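Side-chain contacts in aminotransferase (Streptomyces pactum, PDB 4ZM4), which belongs to the class-III aminotransferases, proteins built on the pyridoxal-5'-phosphate-dependent aminotransferase fold: residues E59-N64 against R429-K434; C50-V55 against F72-R77; E339-Y344 against W421-A426. The protein carries 1 engineered substitution. All blocks are in the same frame, centred on the assembly; numbering follows the deposited sequence.

Interaction 1 of 3, residues E59-N64 against R429-K434; sequences EIIDLN and RDVIDK
Strand-on-helix packing brings Ile61 of strand 59-62 against Val431 and Lys434 on the first turns of helix 429-444. The methyl CG2 of Ile61 lies 3.8 Å from CG1 of Val431, and the two side chains run antiparallel alongside one another. CD1 of Ile61, at the end of the other branch, is 3.9 Å from CB of Lys434, and the isoleucine side chain lies roughly perpendicular to that of the lysine. One torsion sorts the branches: chi1 of -66° sets CG1 of Ile61 beside the backbone N, carrying CD1 toward the lysine, and leaves CG2 anti to that N. Val431 likewise turns CG1 anti to its own N, into the contact. Because the two helix residues are three apart, both lie on the face turned to the strand, and Val435 adds to this face, touching Ile61 and Leu63. The strand itself sits inside a small mixed sheet, with strand 51-54 on one flank and strand 411-412 on the other, so the C-terminal helix covers part of that sheet. Past CB, the extended chain of Lys434 leads out to solvent. Its NZ stays 6.1 Å from OE1 of Glu59; the charged atoms are not in contact, and any attraction is probably weak. Where the strand gives way to loop, an Asx turn forms: the backbone N of Asn64 donates to OD1 of Asp62 over 2.9 Å, approaching from above the carboxylate plane. OD1 of Asp62 is also bonded to the backbone N of Met65.

Interaction 2 of 3, residues C50-V55 against F72-R77; sequences CLLRDV and FGYADR
Tyr74 is the residue of the loop 72-77 that reaches strand 51-54, meeting Leu51 and Leu52. The loop opens with Phe72, whose ring makes a cation-pi contact with Lys327. Gly73 follows with a positive phi of 91° and an extended psi, backbone angles at which a CB would be pressed against the carbonyl O of Phe72, so the position calls for glycine. Tyr74 then turns its side chain to the strand. Its CG lies anti to the carbonyl carbon and beside the backbone N (chi1 -69°), and the side chain crosses that of Leu52 obliquely. Ring atom CE2 of Tyr74 is 3.7 Å from CD2 of Leu52. The same methyl of Leu52 lies 4.1 Å from the OH of Tyr74. Ring atom CD2 of Tyr74 is 4.2 Å from the carbonyl O of Leu51. Leu52 leaves its backbone at a slant to the loop, and the methyl CD2 makes the contact. A hydrogen bond joins the tyrosine hydroxyl to OD2 of Asp62 on the adjacent strand, which probably limits the swing of the ring; His70 meets the ring edge-to-face. Beyond it, Ala75 takes a left-handed conformation and packs on Ala88 of the second subunit. Met92 of the second subunit packs on Tyr74, and its Leu95 on Leu52. The Tyr74 side chain is about 12 Å from the bound P3B, and the contact as a whole is a loop packed on an antiparallel strand pair at the dimer interface of a class-III aminotransferase.

Interaction 3 of 3, residues E339-Y344 against W421-A426; sequences EDTGQY and WFLSTA
Van der Waals packing against backbone carries the meeting of Thr341 and Gly342 with Leu423 and Ser424; no hydrogen bond crosses between the two segments. CD1 of Leu423 rests 4.0 Å from CA of Gly342, which has no side chain. The same methyl of Leu423 lies 4.3 Å from the carbonyl O of Thr341. A second touch runs from CG2 of Thr341 to the carbonyl O of Ser424 at 3.9 Å. In Thr341, chi1 of -62° places OG1 beside the backbone N and CG2 anti to it; CG2 faces the loop, whereas OG1 turns back along the helix to bond the carbonyl O of Arg337. Helix 334-355 is thereby laid against the chain leaving strand 421-422, the edge strand of a three-stranded antiparallel sheet, and Met345, one turn on, extends the packing to Trp421 and Leu423. Polar bonds order the loop from within: Ala426 N donates to OG of Ser424 over 3.0 Å, closing an ST turn at a bent N-H...O angle of 137°. OG of Ser424 is also hydrogen-bonded to ND1 of His427, and the carbonyl O of Leu423 to NH1 of Arg258.

Overall arrangement
Interaction 1 lies on the same side of the chain's centre as interaction 2 and as interaction 3; its centre is about 11 Å from each, and those of 2 and 3 are about 16 Å apart. Interactions 1 and 2 share a sheet through the neighbouring strands 51-54 and 59-62, and their segments alternate along the chain. Interaction 3 is nested in the loop that interaction 1 closes, while interaction 2 is complete before interaction 3 begins. Asp433 and Tyr344 join the helices of interactions 1 and 3 by a hydrogen bond, and Phe72 touches Thr425 between interactions 2 and 3. Residues early in the class-III aminotransferase chain are thus tied to its C-terminal part.

Interaction 1 of 3, residues E59-N64 against R429-K434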
loop_
_atom_site.group_PDB
_atom_site.type_symbol
_atom_site.label_atom_id
_atom_site.label_comp_id
_atom_site.label_asym_id
_atom_site.label_seq_id
_atom_site.Cartn_x
_atom_site.Cartn_y
_atom_site.Cartn_z
ATOM N N GLU B 59 19.473 21.999 -11.363
ATOM C CA GLU B 59 18.951 20.930 -12.229
ATOM C C GLU B 59 19.823 19.688 -12.109
ATOM O O GLU B 59 21.037 19.771 -12.237
ATOM C CB GLU B 59 18.940 21.337 -13.702
ATOM C CG GLU B 59 17.818 22.283 -14.100
ATOM C CD GLU B 59 17.705 22.474 -15.611
ATOM O OE1 GLU B 59 18.399 21.760 -16.382
ATOM O OE2 GLU B 59 16.908 23.341 -16.025
ATOM N N ILE B 60 19.178 18.538 -11.891
ATOM C CA ILE B 60 19.872 17.265 -11.762
ATOM C C ILE B 60 19.290 16.235 -12.694
ATOM O O ILE B 60 18.097 15.985 -12.668
ATOM C CB ILE B 60 19.789 16.705 -10.330
ATOM C CG1 ILE B 60 20.358 17.714 -9.340
ATOM C CG2 ILE B 60 20.640 15.449 -10.222
ATOM C CD1 ILE B 60 19.362 18.600 -8.601
ATOM N N ILE B 61 20.153 15.610 -13.485
ATOM C CA ILE B 61 19.785 14.464 -14.280
ATOM C C ILE B 61 19.680 13.264 -13.369
ATOM O O ILE B 61 20.638 12.912 -12.683
ATOM C CB ILE B 61 20.817 14.187 -15.381
ATOM C CG1 ILE B 61 20.819 15.331 -16.404
ATOM C CG2 ILE B 61 20.488 12.895 -16.109
ATOM C CD1 ILE B 61 22.067 15.354 -17.275
ATOM N N ASP B 62 18.501 12.647 -13.345
ATOM C CA ASP B 62 18.202 11.534 -12.456
ATOM C C ASP B 62 18.401 10.210 -13.157
ATOM O O ASP B 62 17.753 9.947 -14.174
ATOM C CB ASP B 62 16.759 11.666 -11.983
ATOM C CG ASP B 62 16.460 10.857 -10.697
ATOM O OD1 ASP B 62 17.247 9.981 -10.352
ATOM O OD2 ASP B 62 15.437 11.125 -10.054
ATOM N N LEU B 63 19.323 9.376 -12.654
ATOM C CA LEU B 63 19.517 8.026 -13.205
ATOM C C LEU B 63 18.749 6.979 -12.385
ATOM O O LEU B 63 18.618 5.830 -12.808
ATOM C CB LEU B 63 20.997 7.664 -13.257
ATOM C CG LEU B 63 21.875 8.582 -14.089
ATOM C CD1 LEU B 63 23.295 8.094 -14.029
ATOM C CD2 LEU B 63 21.405 8.686 -15.536
ATOM N N ASN B 64 18.236 7.394 -11.227
ATOM C CA ASN B 64 17.470 6.523 -10.340
ATOM C C ASN B 64 15.970 6.502 -10.684
ATOM O O ASN B 64 15.333 5.477 -10.592
ATOM C CB ASN B 64 17.669 7.013 -8.906
ATOM C CG ASN B 64 17.088 6.071 -7.881
ATOM O OD1 ASN B 64 17.514 4.924 -7.761
ATOM N ND2 ASN B 64 16.116 6.561 -7.108
ATOM N N ARG B 429 20.193 10.528 -26.260
ATOM C CA ARG B 429 21.647 10.577 -26.479
ATOM C C ARG B 429 22.302 11.807 -25.850
ATOM O O ARG B 429 23.362 11.686 -25.243
ATOM C CB ARG B 429 22.020 10.523 -27.973
ATOM C CG ARG B 429 22.354 9.121 -28.492
ATOM C CD ARG B 429 21.261 8.528 -29.376
ATOM N NE ARG B 429 21.320 7.067 -29.419
ATOM C CZ ARG B 429 20.551 6.233 -28.714
ATOM N NH1 ARG B 429 19.613 6.682 -27.868
ATOM N NH2 ARG B 429 20.726 4.924 -28.869
ATOM N N ASP B 430 21.695 12.977 -25.994
ATOM C CA ASP B 430 22.332 14.190 -25.487
ATOM C C ASP B 430 22.453 14.120 -23.961
ATOM O O ASP B 430 23.484 14.499 -23.408
ATOM C CB ASP B 430 21.573 15.471 -25.887
ATOM C CG ASP B 430 21.616 15.764 -27.410
ATOM O OD1 ASP B 430 20.787 16.583 -27.864
ATOM O OD2 ASP B 430 22.490 15.233 -28.142
ATOM N N VAL B 431 21.394 13.635 -23.293
ATOM C CA VAL B 431 21.378 13.464 -21.834
ATOM C C VAL B 431 22.520 12.542 -21.379
ATOM O O VAL B 431 23.288 12.887 -20.498
ATOM C CB VAL B 431 20.029 12.905 -21.336
ATOM C CG1 VAL B 431 20.150 12.446 -19.893
ATOM C CG2 VAL B 431 18.932 13.944 -21.464
ATOM N N ILE B 432 22.641 11.404 -22.050
ATOM C CA ILE B 432 23.669 10.439 -21.747
ATOM C C ILE B 432 25.063 11.009 -22.007
ATOM O O ILE B 432 25.996 10.708 -21.266
ATOM C CB ILE B 432 23.428 9.146 -22.565
ATOM C CG1 ILE B 432 22.132 8.462 -22.074
ATOM C CG2 ILE B 432 24.611 8.197 -22.468
ATOM C CD1 ILE B 432 21.525 7.461 -23.022
ATOM N N ASP B 433 25.219 11.808 -23.059
ATOM C CA ASP B 433 26.483 12.527 -23.286
ATOM C C ASP B 433 26.792 13.486 -22.123
ATOM O O ASP B 433 27.914 13.525 -21.653
ATOM C CB ASP B 433 26.507 13.255 -24.655
ATOM C CG ASP B 433 26.631 12.280 -25.857
ATOM O OD1 ASP B 433 26.969 11.087 -25.674
ATOM O OD2 ASP B 433 26.410 12.721 -26.996
ATOM N N LYS B 434 25.802 14.232 -21.636
ATOM C CA LYS B 434 26.004 15.041 -20.417
ATOM C C LYS B 434 26.364 14.179 -19.221
ATOM O O LYS B 434 27.180 14.568 -18.396
ATOM C CB LYS B 434 24.769 15.866 -20.068
ATOM C CG LYS B 434 24.492 17.011 -21.020
ATOM C CD LYS B 434 23.464 17.975 -20.436
ATOM C CE LYS B 434 23.048 19.020 -21.469
ATOM N NZ LYS B 434 22.151 20.051 -20.873
#

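Interaction 2 of 3, residues C50-V55 against F72-R77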
loop_
_atom_site.group_PDB
_atom_site.type_symbol
_atom_site.label_atom_id
_atom_site.label_comp_id
_atom_site.label_asym_id
_atom_site.label_seq_id
_atom_site.Cartn_x
_atom_site.Cartn_y
_atom_site.Cartn_z
ATOM N N CYS B 50 13.753 13.466 -17.294
ATOM C CA CYS B 50 14.715 12.848 -16.425
ATOM C C CYS B 50 15.395 13.894 -15.576
ATOM O O CYS B 50 16.505 13.666 -15.095
ATOM C CB CYS B 50 15.753 12.081 -17.237
ATOM S SG CYS B 50 16.755 13.092 -18.348
ATOM N N LEU B 51 14.734 15.032 -15.370
ATOM C CA LEU B 51 15.342 16.150 -14.660
ATOM C C LEU B 51 14.620 16.453 -13.343
ATOM O O LEU B 51 13.398 16.555 -13.313
ATOM C CB LEU B 51 15.323 17.405 -15.517
ATOM C CG LEU B 51 16.195 17.437 -16.779
ATOM C CD1 LEU B 51 16.020 18.774 -17.481
ATOM C CD2 LEU B 51 17.661 17.214 -16.449
ATOM N N LEU B 52 15.394 16.576 -12.267
ATOM C CA LEU B 52 14.885 17.067 -10.992
ATOM C C LEU B 52 15.200 18.546 -10.879
ATOM O O LEU B 52 16.248 18.997 -11.365
ATOM C CB LEU B 52 15.568 16.363 -9.823
ATOM C CG LEU B 52 15.473 14.849 -9.756
ATOM C CD1 LEU B 52 16.409 14.341 -8.674
ATOM C CD2 LEU B 52 14.049 14.411 -9.493
ATOM N N ARG B 53 14.328 19.295 -10.208
ATOM C CA ARG B 53 14.780 20.571 -9.697
ATOM C C ARG B 53 14.724 20.625 -8.189
ATOM O O ARG B 53 13.709 20.360 -7.580
ATOM C CB ARG B 53 14.322 21.850 -10.384
ATOM C CG ARG B 53 12.875 22.203 -10.426
ATOM C CD ARG B 53 12.703 23.731 -10.101
ATOM N NE ARG B 53 11.313 24.142 -10.139
ATOM C CZ ARG B 53 10.911 25.408 -10.060
ATOM N NH1 ARG B 53 11.788 26.414 -9.992
ATOM N NH2 ARG B 53 9.617 25.660 -10.067
ATOM N N ASP B 54 15.893 20.940 -7.651
ATOM C CA ASP B 54 16.153 21.378 -6.266
ATOM C C ASP B 54 15.292 22.498 -5.686
ATOM O O ASP B 54 14.710 23.303 -6.416
ATOM C CB ASP B 54 17.582 21.973 -6.222
ATOM C CG ASP B 54 18.578 20.990 -5.840
ATOM O OD1 ASP B 54 18.163 19.853 -5.545
ATOM O OD2 ASP B 54 19.774 21.325 -5.866
ATOM N N VAL B 55 15.322 22.601 -4.365
ATOM C CA VAL B 55 14.853 23.801 -3.685
ATOM C C VAL B 55 15.817 24.990 -3.844
ATOM O O VAL B 55 15.445 26.109 -3.521
ATOM C CB VAL B 55 14.612 23.553 -2.175
ATOM C CG1 VAL B 55 13.506 22.550 -1.979
ATOM C CG2 VAL B 55 15.886 23.091 -1.465
ATOM N N PHE B 72 8.840 6.274 -19.273
ATOM C CA PHE B 72 8.834 7.419 -20.176
ATOM C C PHE B 72 9.281 8.717 -19.495
ATOM O O PHE B 72 9.096 9.799 -20.035
ATOM C CB PHE B 72 7.414 7.615 -20.734
ATOM C CG PHE B 72 6.854 6.396 -21.419
ATOM C CD1 PHE B 72 7.359 5.984 -22.659
ATOM C CD2 PHE B 72 5.827 5.649 -20.835
ATOM C CE1 PHE B 72 6.848 4.867 -23.296
ATOM C CE2 PHE B 72 5.318 4.526 -21.480
ATOM C CZ PHE B 72 5.824 4.132 -22.707
ATOM N N GLY B 73 9.810 8.634 -18.288
ATOM C CA GLY B 73 10.224 9.837 -17.560
ATOM C C GLY B 73 9.155 10.408 -16.691
ATOM O O GLY B 73 8.033 9.923 -16.645
ATOM N N TYR B 74 9.525 11.439 -15.945
ATOM C CA TYR B 74 8.659 12.077 -14.987
ATOM C C TYR B 74 7.623 12.949 -15.688
ATOM O O TYR B 74 7.863 13.412 -16.811
ATOM C CB TYR B 74 9.471 12.969 -14.070
ATOM C CG TYR B 74 10.414 12.274 -13.110
ATOM C CD1 TYR B 74 9.980 11.245 -12.295
ATOM C CD2 TYR B 74 11.729 12.732 -12.944
ATOM C CE1 TYR B 74 10.851 10.636 -11.413
ATOM C CE2 TYR B 74 12.590 12.128 -12.045
ATOM C CZ TYR B 74 12.143 11.085 -11.283
ATOM O OH TYR B 74 12.989 10.502 -10.372
ATOM N N ALA B 75 6.496 13.208 -15.025
ATOM C CA ALA B 75 5.439 14.097 -15.576
ATOM C C ALA B 75 4.980 13.716 -16.988
ATOM O O ALA B 75 4.941 14.576 -17.897
ATOM C CB ALA B 75 5.899 15.554 -15.558
ATOM N N ASP B 76 4.672 12.429 -17.177
ATOM C CA ASP B 76 4.210 11.915 -18.472
ATOM C C ASP B 76 2.771 12.365 -18.644
ATOM O O ASP B 76 1.882 11.847 -17.958
ATOM C CB ASP B 76 4.341 10.375 -18.496
ATOM C CG ASP B 76 4.108 9.759 -19.881
ATOM O OD1 ASP B 76 4.079 8.516 -19.986
ATOM O OD2 ASP B 76 3.955 10.481 -20.877
ATOM N N ARG B 77 2.529 13.319 -19.544
ATOM C CA ARG B 77 1.205 13.929 -19.695
ATOM C C ARG B 77 0.098 12.971 -20.160
ATOM O O ARG B 77 -1.037 13.044 -19.681
ATOM C CB ARG B 77 1.274 15.193 -20.569
ATOM C CG ARG B 77 1.786 16.404 -19.779
ATOM C CD ARG B 77 1.723 17.746 -20.527
ATOM N NE ARG B 77 0.375 18.342 -20.507
ATOM C CZ ARG B 77 -0.187 18.940 -19.449
ATOM N NH1 ARG B 77 0.445 19.013 -18.273
ATOM N NH2 ARG B 77 -1.407 19.451 -19.559
#

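Interaction 3 of 3, residues E339-Y344 against W421-A426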
loop_
_atom_site.group_PDB
_atom_site.type_symbol
_atom_site.label_atom_id
_atom_site.label_comp_id
_atom_site.label_asym_id
_atom_site.label_seq_id
_atom_site.Cartn_x
_atom_site.Cartn_y
_atom_site.Cartn_z
ATOM N N GLU B 339 16.266 -0.620 -25.524
ATOM C CA GLU B 339 17.490 -1.412 -25.599
ATOM C C GLU B 339 18.649 -0.581 -26.152
ATOM O O GLU B 339 19.766 -0.640 -25.604
ATOM C CB GLU B 339 17.247 -2.701 -26.408
ATOM C CG GLU B 339 18.500 -3.505 -26.763
ATOM C CD GLU B 339 19.348 -3.934 -25.581
ATOM O OE1 GLU B 339 18.792 -4.165 -24.486
ATOM O OE2 GLU B 339 20.570 -4.071 -25.758
ATOM N N ASP B 340 18.390 0.211 -27.196
ATOM C CA ASP B 340 19.419 1.128 -27.752
ATOM C C ASP B 340 19.853 2.170 -26.721
ATOM O O ASP B 340 21.036 2.477 -26.598
ATOM C CB ASP B 340 18.922 1.880 -29.001
ATOM C CG ASP B 340 18.564 0.949 -30.162
ATOM O OD1 ASP B 340 19.003 -0.220 -30.185
ATOM O OD2 ASP B 340 17.818 1.396 -31.064
ATOM N N THR B 341 18.875 2.731 -26.000
ATOM C CA THR B 341 19.156 3.655 -24.914
ATOM C C THR B 341 20.120 3.047 -23.876
ATOM O O THR B 341 21.110 3.660 -23.507
ATOM C CB THR B 341 17.861 4.112 -24.223
ATOM O OG1 THR B 341 17.049 4.815 -25.160
ATOM C CG2 THR B 341 18.177 5.051 -23.052
ATOM N N GLY B 342 19.820 1.838 -23.440
ATOM C CA GLY B 342 20.636 1.142 -22.457
ATOM C C GLY B 342 22.016 0.801 -22.980
ATOM O O GLY B 342 23.011 0.945 -22.263
ATOM N N GLN B 343 22.083 0.372 -24.227
ATOM C CA GLN B 343 23.349 0.028 -24.827
ATOM C C GLN B 343 24.214 1.262 -24.872
ATOM O O GLN B 343 25.413 1.215 -24.553
ATOM C CB GLN B 343 23.153 -0.543 -26.242
ATOM C CG GLN B 343 24.432 -1.091 -26.877
ATOM C CD GLN B 343 24.884 -2.385 -26.247
ATOM O OE1 GLN B 343 25.877 -2.435 -25.530
ATOM N NE2 GLN B 343 24.151 -3.456 -26.517
ATOM N N TYR B 344 23.632 2.374 -25.315
ATOM C CA TYR B 344 24.403 3.601 -25.420
ATOM C C TYR B 344 24.904 4.055 -24.047
ATOM O O TYR B 344 26.021 4.566 -23.941
ATOM C CB TYR B 344 23.604 4.703 -26.119
ATOM C CG TYR B 344 24.457 5.909 -26.500
ATOM C CD1 TYR B 344 25.526 5.778 -27.391
ATOM C CD2 TYR B 344 24.189 7.167 -25.979
ATOM C CE1 TYR B 344 26.311 6.864 -27.742
ATOM C CE2 TYR B 344 24.945 8.258 -26.338
ATOM C CZ TYR B 344 26.007 8.104 -27.223
ATOM O OH TYR B 344 26.763 9.199 -27.582
ATOM N N TRP B 421 20.378 1.614 -11.615
ATOM C CA TRP B 421 19.859 2.748 -12.400
ATOM C C TRP B 421 18.633 2.279 -13.187
ATOM O O TRP B 421 18.597 1.137 -13.698
ATOM C CB TRP B 421 20.908 3.179 -13.448
ATOM C CG TRP B 421 22.237 3.679 -12.923
ATOM C CD1 TRP B 421 22.675 3.679 -11.636
ATOM C CD2 TRP B 421 23.312 4.212 -13.708
ATOM N NE1 TRP B 421 23.944 4.187 -11.573
ATOM C CE2 TRP B 421 24.348 4.538 -12.830
ATOM C CE3 TRP B 421 23.489 4.455 -15.077
ATOM C CZ2 TRP B 421 25.555 5.090 -13.278
ATOM C CZ3 TRP B 421 24.673 4.985 -15.512
ATOM C CH2 TRP B 421 25.685 5.317 -14.624
ATOM N N PHE B 422 17.668 3.165 -13.360
ATOM C CA PHE B 422 16.436 2.879 -14.108
ATOM C C PHE B 422 16.250 3.863 -15.263
ATOM O O PHE B 422 15.579 4.894 -15.126
ATOM C CB PHE B 422 15.233 2.988 -13.172
ATOM C CG PHE B 422 15.194 1.922 -12.123
ATOM C CD1 PHE B 422 15.744 2.135 -10.886
ATOM C CD2 PHE B 422 14.586 0.697 -12.374
ATOM C CE1 PHE B 422 15.654 1.172 -9.905
ATOM C CE2 PHE B 422 14.526 -0.264 -11.395
ATOM C CZ PHE B 422 15.060 -0.033 -10.160
ATOM N N LEU B 423 16.820 3.546 -16.426
ATOM C CA LEU B 423 16.748 4.482 -17.584
ATOM C C LEU B 423 15.330 4.554 -18.181
ATOM O O LEU B 423 14.489 3.693 -17.926
ATOM C CB LEU B 423 17.787 4.132 -18.649
ATOM C CG LEU B 423 19.213 3.865 -18.150
ATOM C CD1 LEU B 423 20.134 3.593 -19.322
ATOM C CD2 LEU B 423 19.763 5.019 -17.323
ATOM N N SER B 424 15.098 5.591 -18.966
ATOM C CA SER B 424 13.785 5.924 -19.491
ATOM C C SER B 424 13.948 6.496 -20.878
ATOM O O SER B 424 15.068 6.754 -21.319
ATOM C CB SER B 424 13.110 6.962 -18.614
ATOM O OG SER B 424 13.597 8.259 -18.911
ATOM N N THR B 425 12.839 6.687 -21.583
ATOM C CA THR B 425 12.907 7.221 -22.953
ATOM C C THR B 425 13.325 8.664 -22.916
ATOM O O THR B 425 13.722 9.219 -23.947
ATOM C CB THR B 425 11.561 7.100 -23.682
ATOM O OG1 THR B 425 10.562 7.758 -22.918
ATOM C CG2 THR B 425 11.169 5.632 -23.845
ATOM N N ALA B 426 13.271 9.284 -21.738
ATOM C CA ALA B 426 13.748 10.669 -21.584
ATOM C C ALA B 426 15.263 10.763 -21.469
ATOM O O ALA B 426 15.825 11.865 -21.546
ATOM C CB ALA B 426 13.108 11.332 -20.382
#